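Local coordinates for protein amidohydrolase (Xanthomonas campestris pv. campestris, PDB 4DZH) that probably deaminates adenosine-type compounds such as 5'-methylthioadenosine, as a zinc-dependent TIM-barrel amidohydrolase of the ATZ/TRZ family, at residues P106-A109 with A110-P114; P300-A303 with L304-S308; T352-A355 with A356-G360. One frame throughout, in Å; residues are numbered along the deposited sequence.

Interaction 1 of 3, residues P106-A109 with A110-P114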
ATOM      1  N   PRO A 106      12.922  14.681  21.078  1.00 35.41           N
ATOM      2  CA  PRO A 106      13.680  14.189  22.241  1.00 33.70           C
ATOM      3  C   PRO A 106      14.418  12.864  21.999  1.00 33.31           C
ATOM      4  O   PRO A 106      15.508  12.665  22.545  1.00 32.02           O
ATOM      5  CB  PRO A 106      12.602  13.989  23.316  1.00 35.50           C
ATOM      6  CG  PRO A 106      11.444  14.828  22.857  1.00 36.54           C
ATOM      7  CD  PRO A 106      11.481  14.817  21.371  1.00 34.83           C
ATOM      8  N   VAL A 107      13.850  11.963  21.203  1.00 31.15           N
ATOM      9  CA  VAL A 107      14.589  10.752  20.888  1.00 30.18           C
ATOM     10  C   VAL A 107      15.802  11.067  20.018  1.00 29.89           C
ATOM     11  O   VAL A 107      16.905  10.593  20.299  1.00 31.03           O
ATOM     12  CB  VAL A 107      13.707   9.673  20.237  1.00 31.14           C
ATOM     13  CG1 VAL A 107      14.563   8.535  19.741  1.00 34.11           C
ATOM     14  CG2 VAL A 107      12.741   9.161  21.249  1.00 30.86           C
ATOM     15  N   GLU A 108      15.609  11.873  18.978  1.00 30.34           N
ATOM     16  CA  GLU A 108      16.722  12.267  18.103  1.00 32.46           C
ATOM     17  C   GLU A 108      17.834  12.953  18.898  1.00 34.02           C
ATOM     18  O   GLU A 108      19.022  12.696  18.669  1.00 35.53           O
ATOM     19  CB  GLU A 108      16.257  13.212  16.992  1.00 35.61           C
ATOM     20  CG  GLU A 108      15.560  12.521  15.836  1.00 35.16           C
ATOM     21  CD  GLU A 108      15.280  13.467  14.674  1.00 40.32           C
ATOM     22  OE1 GLU A 108      15.049  14.672  14.918  1.00 44.04           O
ATOM     23  OE2 GLU A 108      15.302  13.005  13.510  1.00 39.04           O
ATOM     24  N   ALA A 109      17.439  13.831  19.816  1.00 31.29           N
ATOM     25  CA  ALA A 109      18.397  14.553  20.647  1.00 31.77           C
ATOM     26  C   ALA A 109      19.247  13.557  21.433  1.00 32.29           C
ATOM     27  O   ALA A 109      20.453  13.760  21.636  1.00 32.69           O
ATOM     28  CB  ALA A 109      17.664  15.482  21.595  1.00 32.00           C
ATOM     29  N   ALA A 110      18.618  12.467  21.847  1.00 29.14           N
ATOM     30  CA  ALA A 110      19.284  11.499  22.693  1.00 29.13           C
ATOM     31  C   ALA A 110      20.187  10.565  21.900  1.00 31.08           C
ATOM     32  O   ALA A 110      21.174  10.076  22.423  1.00 37.16           O
ATOM     33  CB  ALA A 110      18.257  10.704  23.487  1.00 27.79           C
ATOM     34  N   VAL A 111      19.853  10.318  20.635  1.00 29.44           N
ATOM     35  CA  VAL A 111      20.535   9.267  19.867  1.00 29.74           C
ATOM     36  C   VAL A 111      21.321   9.736  18.650  1.00 26.50           C
ATOM     37  O   VAL A 111      22.165   8.985  18.153  1.00 28.92           O
ATOM     38  CB  VAL A 111      19.554   8.152  19.371  1.00 38.05           C
ATOM     39  CG1 VAL A 111      18.791   7.524  20.532  1.00 37.81           C
ATOM     40  CG2 VAL A 111      18.592   8.690  18.276  1.00 31.89           C
ATOM     41  N   ILE A 112      21.055  10.933  18.137  1.00 23.66           N
ATOM     42  CA  ILE A 112      21.737  11.360  16.910  1.00 26.75           C
ATOM     43  C   ILE A 112      23.268  11.447  17.098  1.00 29.71           C
ATOM     44  O   ILE A 112      23.773  11.998  18.077  1.00 35.88           O
ATOM     45  CB  ILE A 112      21.156  12.672  16.294  1.00 34.97           C
ATOM     46  CG1 ILE A 112      19.844  12.397  15.549  1.00 35.33           C
ATOM     47  CG2 ILE A 112      22.082  13.241  15.254  1.00 37.21           C
ATOM     48  CD1 ILE A 112      19.285  13.633  14.804  1.00 38.63           C
ATOM     49  N   GLY A 113      23.982  10.863  16.143  1.00 25.25           N
ATOM     50  CA  GLY A 113      25.443  10.896  16.125  1.00 26.91           C
ATOM     51  C   GLY A 113      25.886  10.019  14.967  1.00 24.18           C
ATOM     52  O   GLY A 113      25.051   9.447  14.240  1.00 24.66           O
ATOM     53  N   PRO A 114      27.203   9.869  14.785  1.00 25.46           N
ATOM     54  CA  PRO A 114      27.611   9.121  13.588  1.00 24.53           C
ATOM     55  C   PRO A 114      27.205   7.654  13.553  1.00 26.54           C
ATOM     56  O   PRO A 114      26.920   7.128  12.477  1.00 23.86           O
ATOM     57  CB  PRO A 114      29.151   9.220  13.607  1.00 23.36           C
ATOM     58  CG  PRO A 114      29.452  10.334  14.483  1.00 24.45           C
ATOM     59  CD  PRO A 114      28.335  10.512  15.467  1.00 27.71           C
TER
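E108 and I112, one turn apart, run side by side and point the same way, with the terminal CD1 of I112 resting 3.8 Å from E108 CB and only slightly farther from CG and CD. Because the glutamate chain is extended beyond CG, these three carbons pass along the isoleucine methyl while the carboxylate travels on, OE2 bonding to the hydroxyl of Y140. Y140, F141 and F142 also meet I112 from outside this turn. Here helix 96-111 of the TIM-barrel domain comes to its end: I112 is the first residue past it to leave helical torsions, and G113 is already the N-cap of helix 114-130. E108 O takes two N-H groups at this end. I112 N lies 2.7 Å from E108 O with an N-H...O angle of 156°, whereas V111 N, 3.2 Å from E108 O, sits well above the carbonyl plane. A110 N reaches back to P106 O at 3.2 Å and makes a weak bond to V107 O, and its CB leans over both carbonyl oxygens. With CG2 set between its backbone N and carbonyl carbon (chi1 -56°), V111 brings that methyl to 3.2 Å from V107 O.

Interaction 2 of 3, residues P300-A303 with L304-S308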
ATOM      1  N   PRO A 300      -1.772  18.664  -4.807  1.00 24.02           N
ATOM      2  CA  PRO A 300      -2.528  18.580  -6.077  1.00 22.27           C
ATOM      3  C   PRO A 300      -1.658  18.006  -7.161  1.00 23.11           C
ATOM      4  O   PRO A 300      -1.239  18.682  -8.116  1.00 25.87           O
ATOM      5  CB  PRO A 300      -2.890  20.040  -6.376  1.00 24.69           C
ATOM      6  CG  PRO A 300      -1.874  20.845  -5.634  1.00 26.59           C
ATOM      7  CD  PRO A 300      -1.386  20.037  -4.452  1.00 24.65           C
ATOM      8  N   ALA A 301      -1.338  16.710  -6.998  1.00 18.70           N
ATOM      9  CA  ALA A 301      -0.383  16.097  -7.895  1.00 23.67           C
ATOM     10  C   ALA A 301      -0.819  16.106  -9.344  1.00 22.04           C
ATOM     11  O   ALA A 301       0.009  16.300 -10.240  1.00 23.31           O
ATOM     12  CB  ALA A 301      -0.057  14.666  -7.428  1.00 24.49           C
ATOM     13  N   CYS A 302      -2.105  15.870  -9.598  1.00 25.53           N
ATOM     14  CA  CYS A 302      -2.579  15.893 -10.967  1.00 28.18           C
ATOM     15  C   CYS A 302      -2.446  17.317 -11.542  1.00 25.49           C
ATOM     16  O   CYS A 302      -2.009  17.500 -12.678  1.00 25.89           O
ATOM     17  CB  CYS A 302      -4.028  15.444 -11.048  1.00 29.78           C
ATOM     18  SG  CYS A 302      -4.663  15.525 -12.729  1.00 31.93           S
ATOM     19  N   ALA A 303      -2.796  18.310 -10.735  1.00 25.95           N
ATOM     20  CA  ALA A 303      -2.702  19.696 -11.223  1.00 30.85           C
ATOM     21  C   ALA A 303      -1.264  20.054 -11.598  1.00 30.55           C
ATOM     22  O   ALA A 303      -1.017  20.692 -12.642  1.00 32.91           O
ATOM     23  CB  ALA A 303      -3.262  20.676 -10.200  1.00 33.85           C
ATOM     24  N   LEU A 304      -0.317  19.639 -10.758  1.00 25.25           N
ATOM     25  CA  LEU A 304       1.079  19.963 -10.972  1.00 24.94           C
ATOM     26  C   LEU A 304       1.576  19.245 -12.197  1.00 27.06           C
ATOM     27  O   LEU A 304       2.304  19.819 -12.995  1.00 30.38           O
ATOM     28  CB  LEU A 304       1.918  19.514  -9.770  1.00 24.15           C
ATOM     29  CG  LEU A 304       1.792  20.355  -8.498  1.00 27.34           C
ATOM     30  CD1 LEU A 304       2.293  19.605  -7.273  1.00 22.45           C
ATOM     31  CD2 LEU A 304       2.630  21.633  -8.667  1.00 27.42           C
ATOM     32  N   GLN A 305       1.214  17.959 -12.336  1.00 24.78           N
ATOM     33  CA  GLN A 305       1.726  17.207 -13.453  1.00 24.95           C
ATOM     34  C   GLN A 305       1.198  17.803 -14.784  1.00 28.14           C
ATOM     35  O   GLN A 305       1.955  17.981 -15.733  1.00 30.43           O
ATOM     36  CB  GLN A 305       1.384  15.710 -13.273  1.00 27.34           C
ATOM     37  CG  GLN A 305       1.973  14.824 -14.333  1.00 26.95           C
ATOM     38  CD  GLN A 305       1.046  14.719 -15.512  1.00 31.96           C
ATOM     39  OE1 GLN A 305      -0.178  14.740 -15.354  1.00 36.77           O
ATOM     40  NE2 GLN A 305       1.614  14.622 -16.707  1.00 30.46           N
ATOM     41  N   ARG A 306      -0.082  18.134 -14.833  1.00 31.10           N
ATOM     42  CA  ARG A 306      -0.622  18.635 -16.086  1.00 31.32           C
ATOM     43  C   ARG A 306      -0.162  20.054 -16.389  1.00 33.43           C
ATOM     44  O   ARG A 306      -0.228  20.504 -17.534  1.00 38.34           O
ATOM     45  CB  ARG A 306      -2.135  18.518 -16.130  1.00 29.04           C
ATOM     46  CG  ARG A 306      -2.545  17.036 -16.040  1.00 30.58           C
ATOM     47  CD  ARG A 306      -4.034  16.820 -15.976  1.00 32.69           C
ATOM     48  NE  ARG A 306      -4.341  15.396 -16.151  1.00 35.44           N
ATOM     49  CZ  ARG A 306      -5.560  14.877 -16.055  1.00 36.29           C
ATOM     50  NH1 ARG A 306      -6.600  15.668 -15.779  1.00 35.42           N
ATOM     51  NH2 ARG A 306      -5.745  13.566 -16.234  1.00 32.86           N
ATOM     52  N   ALA A 307       0.364  20.745 -15.381  1.00 32.48           N
ATOM     53  CA  ALA A 307       0.905  22.080 -15.619  1.00 31.68           C
ATOM     54  C   ALA A 307       2.385  22.007 -15.965  1.00 31.50           C
ATOM     55  O   ALA A 307       3.079  23.025 -16.036  1.00 36.21           O
ATOM     56  CB  ALA A 307       0.683  22.943 -14.418  1.00 33.38           C
ATOM     57  N   SER A 308       2.849  20.776 -16.187  1.00 32.69           N
ATOM     58  CA  SER A 308       4.229  20.493 -16.559  1.00 32.35           C
ATOM     59  C   SER A 308       5.230  20.785 -15.439  1.00 31.56           C
ATOM     60  O   SER A 308       6.408  21.040 -15.702  1.00 34.01           O
ATOM     61  CB  SER A 308       4.641  21.224 -17.854  1.00 33.75           C
ATOM     62  OG  SER A 308       3.970  20.689 -18.991  1.00 39.65           O
TER
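One face of the R306 guanidinium carries C302 SG, which lies 3.3 Å above the plane and is shifted toward the rim, closer to NE and CZ than to NH2. NH1 makes a salt bridge with OD2 of D343 and NH2 a hydrogen bond with OG1 of T345, both outside the helix. Sulfur and guanidinium belong to consecutive turns of the short helix 301-306, which follows P300 at the N-cap and closes in a Schellman motif with S308 as its C-prime residue. The SG to NE distance between C302 and R306 is 3.4 Å, and CD of the arginine packs against the same sulfur. C302 directs SG anti to its backbone N (chi1 178°), while the R306 chain stays extended from CG to NE; together these bring a face of the guanidinium against the sulfur. With both ends of the guanidinium bonded, its rotation should be well fixed.

Down the axis the backbone bonds are regular. L304 N donates to P300 O at 3.0 Å, nearly in line with the carbonyl, and Q305 N to A301 O at 2.9 Å. R306 N reaches C302 O at 3.0 Å with an N-H...O angle of 166°, and the arginine CG lies 3.4 Å from the same C302 O. L304 turns its branch back over P300 O and packs on I274 and V284, joining this helix to helix 271-280 and to the parallel strand 283-286. At the far end A307 N makes a weak bond to A303 O. The Schellman pair follows, V309 N bonding to L304 O and, at the positive phi of S308 (68°), S308 N to Q305 O at 3.0 Å.

Interaction 3 of 3, residues T352-A355 with A356-G360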
ATOM      1  N   THR A 352       2.583   7.846 -13.405  1.00 18.72           N
ATOM      2  CA  THR A 352       3.055   7.629 -12.037  1.00 16.40           C
ATOM      3  C   THR A 352       4.432   6.949 -12.057  1.00 15.53           C
ATOM      4  O   THR A 352       5.346   7.336 -11.312  1.00 16.04           O
ATOM      5  CB  THR A 352       2.043   6.785 -11.206  1.00 14.86           C
ATOM      6  OG1 THR A 352       0.773   7.460 -11.118  1.00 18.58           O
ATOM      7  CG2 THR A 352       2.595   6.599  -9.811  1.00 16.50           C
ATOM      8  N   LEU A 353       4.584   5.902 -12.870  1.00 14.91           N
ATOM      9  CA  LEU A 353       5.866   5.228 -12.973  1.00 15.32           C
ATOM     10  C   LEU A 353       6.955   6.199 -13.478  1.00 16.72           C
ATOM     11  O   LEU A 353       8.117   6.139 -13.024  1.00 17.54           O
ATOM     12  CB  LEU A 353       5.764   3.957 -13.832  1.00 16.48           C
ATOM     13  CG  LEU A 353       7.059   3.125 -13.751  1.00 18.73           C
ATOM     14  CD1 LEU A 353       7.269   2.500 -12.352  1.00 19.33           C
ATOM     15  CD2 LEU A 353       7.014   2.007 -14.771  1.00 20.52           C
ATOM     16  N   ARG A 354       6.560   7.105 -14.377  1.00 18.12           N
ATOM     17  CA  ARG A 354       7.497   8.127 -14.861  1.00 19.28           C
ATOM     18  C   ARG A 354       8.002   8.996 -13.704  1.00 17.96           C
ATOM     19  O   ARG A 354       9.202   9.220 -13.583  1.00 18.40           O
ATOM     20  CB  ARG A 354       6.818   8.989 -15.929  1.00 20.01           C
ATOM     21  CG  ARG A 354       7.772  10.007 -16.628  1.00 24.82           C
ATOM     22  CD  ARG A 354       7.087  10.583 -17.859  1.00 22.78           C
ATOM     23  NE  ARG A 354       7.879  11.600 -18.603  1.00 24.45           N
ATOM     24  CZ  ARG A 354       8.729  11.276 -19.578  1.00 27.17           C
ATOM     25  NH1 ARG A 354       8.929   9.989 -19.854  1.00 28.06           N
ATOM     26  NH2 ARG A 354       9.392  12.239 -20.287  1.00 25.59           N
ATOM     27  N   ALA A 355       7.086   9.466 -12.859  1.00 17.77           N
ATOM     28  CA  ALA A 355       7.431  10.260 -11.686  1.00 19.44           C
ATOM     29  C   ALA A 355       8.396   9.506 -10.766  1.00 17.37           C
ATOM     30  O   ALA A 355       9.379  10.078 -10.257  1.00 16.22           O
ATOM     31  CB  ALA A 355       6.197  10.709 -10.955  1.00 20.02           C
ATOM     32  N   ALA A 356       8.111   8.216 -10.544  1.00 17.35           N
ATOM     33  CA  ALA A 356       8.933   7.383  -9.674  1.00 16.66           C
ATOM     34  C   ALA A 356      10.354   7.107 -10.177  1.00 15.13           C
ATOM     35  O   ALA A 356      11.220   6.631  -9.406  1.00 16.72           O
ATOM     36  CB  ALA A 356       8.221   6.040  -9.434  1.00 14.02           C
ATOM     37  N   THR A 357      10.628   7.393 -11.464  1.00 16.98           N
ATOM     38  CA  THR A 357      11.934   7.071 -12.023  1.00 15.38           C
ATOM     39  C   THR A 357      12.540   8.343 -12.597  1.00 18.13           C
ATOM     40  O   THR A 357      13.309   9.011 -11.913  1.00 20.00           O
ATOM     41  CB  THR A 357      11.835   5.979 -13.117  1.00 15.93           C
ATOM     42  OG1 THR A 357      10.792   6.322 -14.063  1.00 16.66           O
ATOM     43  CG2 THR A 357      11.537   4.619 -12.432  1.00 15.94           C
ATOM     44  N   LEU A 358      12.147   8.672 -13.825  1.00 20.49           N
ATOM     45  CA  LEU A 358      12.671   9.845 -14.529  1.00 21.25           C
ATOM     46  C   LEU A 358      12.312  11.152 -13.820  1.00 20.97           C
ATOM     47  O   LEU A 358      13.149  12.078 -13.797  1.00 19.39           O
ATOM     48  CB  LEU A 358      12.144   9.875 -15.960  1.00 17.65           C
ATOM     49  CG  LEU A 358      12.820  10.943 -16.835  1.00 20.16           C
ATOM     50  CD1 LEU A 358      14.326  10.714 -16.932  1.00 22.37           C
ATOM     51  CD2 LEU A 358      12.127  10.928 -18.170  1.00 22.65           C
ATOM     52  N   GLY A 359      11.106  11.275 -13.232  1.00 18.87           N
ATOM     53  CA  GLY A 359      10.762  12.493 -12.490  1.00 20.64           C
ATOM     54  C   GLY A 359      11.700  12.707 -11.296  1.00 21.46           C
ATOM     55  O   GLY A 359      12.226  13.804 -11.028  1.00 17.98           O
ATOM     56  N   GLY A 360      11.943  11.643 -10.551  1.00 20.69           N
ATOM     57  CA  GLY A 360      12.905  11.719  -9.469  1.00 17.42           C
ATOM     58  C   GLY A 360      14.314  11.995  -9.965  1.00 19.81           C
ATOM     59  O   GLY A 360      15.008  12.798  -9.369  1.00 17.61           O
TER
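A pi-type turn, wider than the alpha-helical one, interrupts helix 349-363 at A356-G359, deep in the protein where the helix packs on strand 69-80. R354 O sits at its centre and accepts two N-H groups from opposite faces of the carbonyl plane. G359 N, five residues on, comes to 2.8 Å from R354 O with an almost straight N-H...O angle of 175°; T357 N approaches the other face, well above the plane, at 3.1 Å from R354 O. L358 N is as near, but its angle is too poor for a bond. One step further, G360 N makes a weak bond to A355 O. The turn before is still alpha-helical, A356 N binding T352 O at 3.0 Å. At the wide turn T357 places OG1 between its backbone N and carbonyl carbon (chi1 49°), from where it donates to L353 O at 2.9 Å. R354 and L358 lie side by side: L358 CD2 covers one face of the guanidinium, 3.7 Å from R354 CZ and offset toward the rim, while R354 NH2 makes a salt bridge with OE2 of E27. The threonine hydroxyl thus gives L353 O a side-chain donor at the turn where the helix widens, and the arginine offers a flat face to the leucine while NH2 pairs with E27.

Overall arrangement
All three are local contacts along helices of the amidohydrolase domain, and none touches another. Interaction 1 stands apart, its centre 38 Å from that of interaction 2 and 33 Å from that of interaction 3, with interactions 1 and 2 on opposite sides of the chain's centre. Interactions 2 and 3 are neighbours, about 7 Å apart at their nearest atoms. In interaction 1 the E108 side chain is about 6 Å from that of H81, which with H79, H228 and D316 binds zinc, and about 5 Å from an unidentified bound ligand. In interaction 3, G360 lies about 10 Å from the side chain of the zinc ligand H79, and the side chain of A356 about 13 Å from a bound magnesium ion.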